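Local atomic coordinates of BAT-2 beta-lactamase (PDB entry 6W5G), a protein that hydrolyses the beta-lactam ring of antibiotics as a class D beta-lactamase from the Gram-positive bacterium Bacillus atrophaeus. Residues His146-Gly151 with Lys176-His181. Numbering follows the deposited sequence.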
loop_
_atom_site.group_PDB
_atom_site.type_symbol
_atom_site.label_atom_id
_atom_site.label_comp_id
_atom_site.label_asym_id
_atom_site.label_seq_id
_atom_site.Cartn_x
_atom_site.Cartn_y
_atom_site.Cartn_z
ATOM N N HIS A 146 -10.303 -11.781 -7.628
ATOM C CA HIS A 146 -10.192 -13.232 -7.578
ATOM C C HIS A 146 -8.932 -13.694 -8.290
ATOM O O HIS A 146 -8.237 -14.600 -7.817
ATOM C CB HIS A 146 -11.421 -13.874 -8.218
ATOM C CG HIS A 146 -11.468 -15.363 -8.065
ATOM N ND1 HIS A 146 -11.530 -15.980 -6.833
ATOM C CD2 HIS A 146 -11.445 -16.358 -8.983
ATOM C CE1 HIS A 146 -11.549 -17.290 -7.001
ATOM N NE2 HIS A 146 -11.500 -17.546 -8.295
ATOM N N ARG A 147 -8.626 -13.082 -9.434
ATOM C CA ARG A 147 -7.465 -13.496 -10.206
ATOM C C ARG A 147 -6.174 -13.289 -9.425
ATOM O O ARG A 147 -5.250 -14.110 -9.511
ATOM C CB ARG A 147 -7.436 -12.731 -11.520
ATOM C CG ARG A 147 -6.536 -13.326 -12.527
ATOM C CD ARG A 147 -6.855 -12.756 -13.878
ATOM N NE ARG A 147 -5.878 -13.190 -14.850
ATOM C CZ ARG A 147 -5.722 -12.606 -16.028
ATOM N NH1 ARG A 147 -6.498 -11.583 -16.352
ATOM N NH2 ARG A 147 -4.812 -13.055 -16.875
ATOM N N ILE A 148 -6.095 -12.213 -8.639
ATOM C CA ILE A 148 -4.903 -11.941 -7.845
ATOM C C ILE A 148 -5.030 -12.411 -6.403
ATOM O O ILE A 148 -4.105 -12.195 -5.614
ATOM C CB ILE A 148 -4.459 -10.465 -7.928
ATOM C CG1 ILE A 148 -5.475 -9.545 -7.239
ATOM C CG2 ILE A 148 -4.255 -10.055 -9.388
ATOM C CD1 ILE A 148 -4.935 -8.127 -6.976
ATOM N N SER A 149 -6.136 -13.058 -6.042
ATOM C CA SER A 149 -6.348 -13.615 -4.704
ATOM C C SER A 149 -6.075 -12.580 -3.609
ATOM O O SER A 149 -5.227 -12.768 -2.735
ATOM C CB SER A 149 -5.506 -14.881 -4.490
ATOM O OG SER A 149 -5.804 -15.870 -5.460
ATOM N N TYR A 150 -6.819 -11.476 -3.663
ATOM C CA TYR A 150 -6.592 -10.348 -2.755
ATOM C C TYR A 150 -7.483 -10.488 -1.523
ATOM O O TYR A 150 -8.657 -10.106 -1.538
ATOM C CB TYR A 150 -6.838 -9.027 -3.472
ATOM C CG TYR A 150 -6.343 -7.808 -2.716
ATOM C CD1 TYR A 150 -7.171 -7.139 -1.811
ATOM C CD2 TYR A 150 -5.051 -7.320 -2.908
ATOM C CE1 TYR A 150 -6.724 -6.020 -1.118
ATOM C CE2 TYR A 150 -4.597 -6.198 -2.222
ATOM C CZ TYR A 150 -5.436 -5.554 -1.327
ATOM O OH TYR A 150 -5.002 -4.436 -0.640
ATOM N N GLY A 151 -6.916 -11.017 -0.445
ATOM C CA GLY A 151 -7.647 -11.106 0.806
ATOM C C GLY A 151 -8.905 -11.938 0.671
ATOM O O GLY A 151 -8.942 -12.959 -0.033
ATOM N N LYS A 176 1.935 -8.272 2.336
ATOM C CA LYS A 176 3.342 -8.465 1.998
ATOM C C LYS A 176 3.479 -9.326 0.755
ATOM O O LYS A 176 4.280 -9.018 -0.137
ATOM C CB LYS A 176 4.088 -9.097 3.177
ATOM C CG LYS A 176 5.571 -9.374 2.921
ATOM C CD LYS A 176 5.815 -10.797 2.413
ATOM C CE LYS A 176 5.440 -11.837 3.439
ATOM N NZ LYS A 176 5.697 -13.225 2.929
ATOM N N ASP A 177 2.704 -10.416 0.680
ATOM C CA ASP A 177 2.760 -11.282 -0.493
ATOM C C ASP A 177 2.339 -10.535 -1.747
ATOM O O ASP A 177 2.964 -10.683 -2.803
ATOM C CB ASP A 177 1.869 -12.511 -0.297
ATOM C CG ASP A 177 2.429 -13.482 0.720
ATOM O OD1 ASP A 177 3.653 -13.454 0.979
ATOM O OD2 ASP A 177 1.639 -14.285 1.249
ATOM N N PHE A 178 1.277 -9.726 -1.656
ATOM C CA PHE A 178 0.843 -8.962 -2.820
ATOM C C PHE A 178 1.926 -7.982 -3.271
ATOM O O PHE A 178 2.244 -7.899 -4.464
ATOM C CB PHE A 178 -0.465 -8.230 -2.525
ATOM C CG PHE A 178 -0.792 -7.184 -3.543
ATOM C CD1 PHE A 178 -1.238 -7.542 -4.814
ATOM C CD2 PHE A 178 -0.599 -5.843 -3.254
ATOM C CE1 PHE A 178 -1.497 -6.569 -5.770
ATOM C CE2 PHE A 178 -0.858 -4.870 -4.197
ATOM C CZ PHE A 178 -1.310 -5.229 -5.454
ATOM N N ILE A 179 2.508 -7.232 -2.330
ATOM C CA ILE A 179 3.551 -6.276 -2.698
ATOM C C ILE A 179 4.769 -6.999 -3.250
ATOM O O ILE A 179 5.407 -6.529 -4.202
ATOM C CB ILE A 179 3.903 -5.351 -1.516
ATOM C CG1 ILE A 179 2.692 -4.499 -1.121
ATOM C CG2 ILE A 179 5.109 -4.461 -1.865
ATOM C CD1 ILE A 179 2.221 -3.565 -2.202
ATOM N N GLU A 180 5.107 -8.162 -2.682
ATOM C CA GLU A 180 6.232 -8.924 -3.214
ATOM C C GLU A 180 5.961 -9.382 -4.645
ATOM O O GLU A 180 6.863 -9.360 -5.496
ATOM C CB GLU A 180 6.543 -10.121 -2.313
ATOM C CG GLU A 180 7.745 -10.922 -2.810
ATOM C CD GLU A 180 8.128 -12.054 -1.883
ATOM O OE1 GLU A 180 7.444 -12.244 -0.858
ATOM O OE2 GLU A 180 9.109 -12.766 -2.192
ATOM N N HIS A 181 4.720 -9.791 -4.926
ATOM C CA HIS A 181 4.358 -10.180 -6.286
ATOM C C HIS A 181 4.423 -8.996 -7.237
ATOM O O HIS A 181 4.834 -9.146 -8.392
ATOM C CB HIS A 181 2.970 -10.820 -6.297
ATOM C CG HIS A 181 2.909 -12.125 -5.567
ATOM N ND1 HIS A 181 1.749 -12.608 -5.004
ATOM C CD2 HIS A 181 3.872 -13.031 -5.284
ATOM C CE1 HIS A 181 1.994 -13.773 -4.427
ATOM N NE2 HIS A 181 3.275 -14.053 -4.585
HETATM O O HOH W 1 -0.737 -11.529 -5.280
#
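Tyr-150 drives the edge of its ring against one face of Phe-178 in a T-shaped stack, with ring centres 5.5 Å apart and planes at 83°. The touching atom is Tyr-150 CE2, which stands 4.1 Å above the Phe-178 plane, nearer the rim than the middle and over the CG–CD2 side. Having CG anti to the backbone N (chi1 166°) carries the Phe-178 ring out from its helix toward Tyr-150 and Ile-148. On the CE1 side of the same ring, Ile-148 brings up the end of its longer branch, CD1 lying 4.0 Å from Phe-178 CE1 at an oblique angle. These apolar groups link helix 172-184, which packs on the central antiparallel sheet of the penicillin-binding-protein-like fold, to the turn ending helix 138-147, where Ser-149, with positive phi, closes a Schellman motif. Pro-81 touches both aromatic rings, and Phe-78, next to the carboxylated Lys-79, adds a second edge-to-face partner for Tyr-150. Toward His-181 the fit is looser, and a water spans the gap. It lies in the plane of the imidazole, 2.7 Å from His-181 ND1, but gives only a weak, 3.4 Å hydrogen bond to Ile-148 O. Asp-177 O sits over one face of that imidazole and accepts the helical bond from His-181 N.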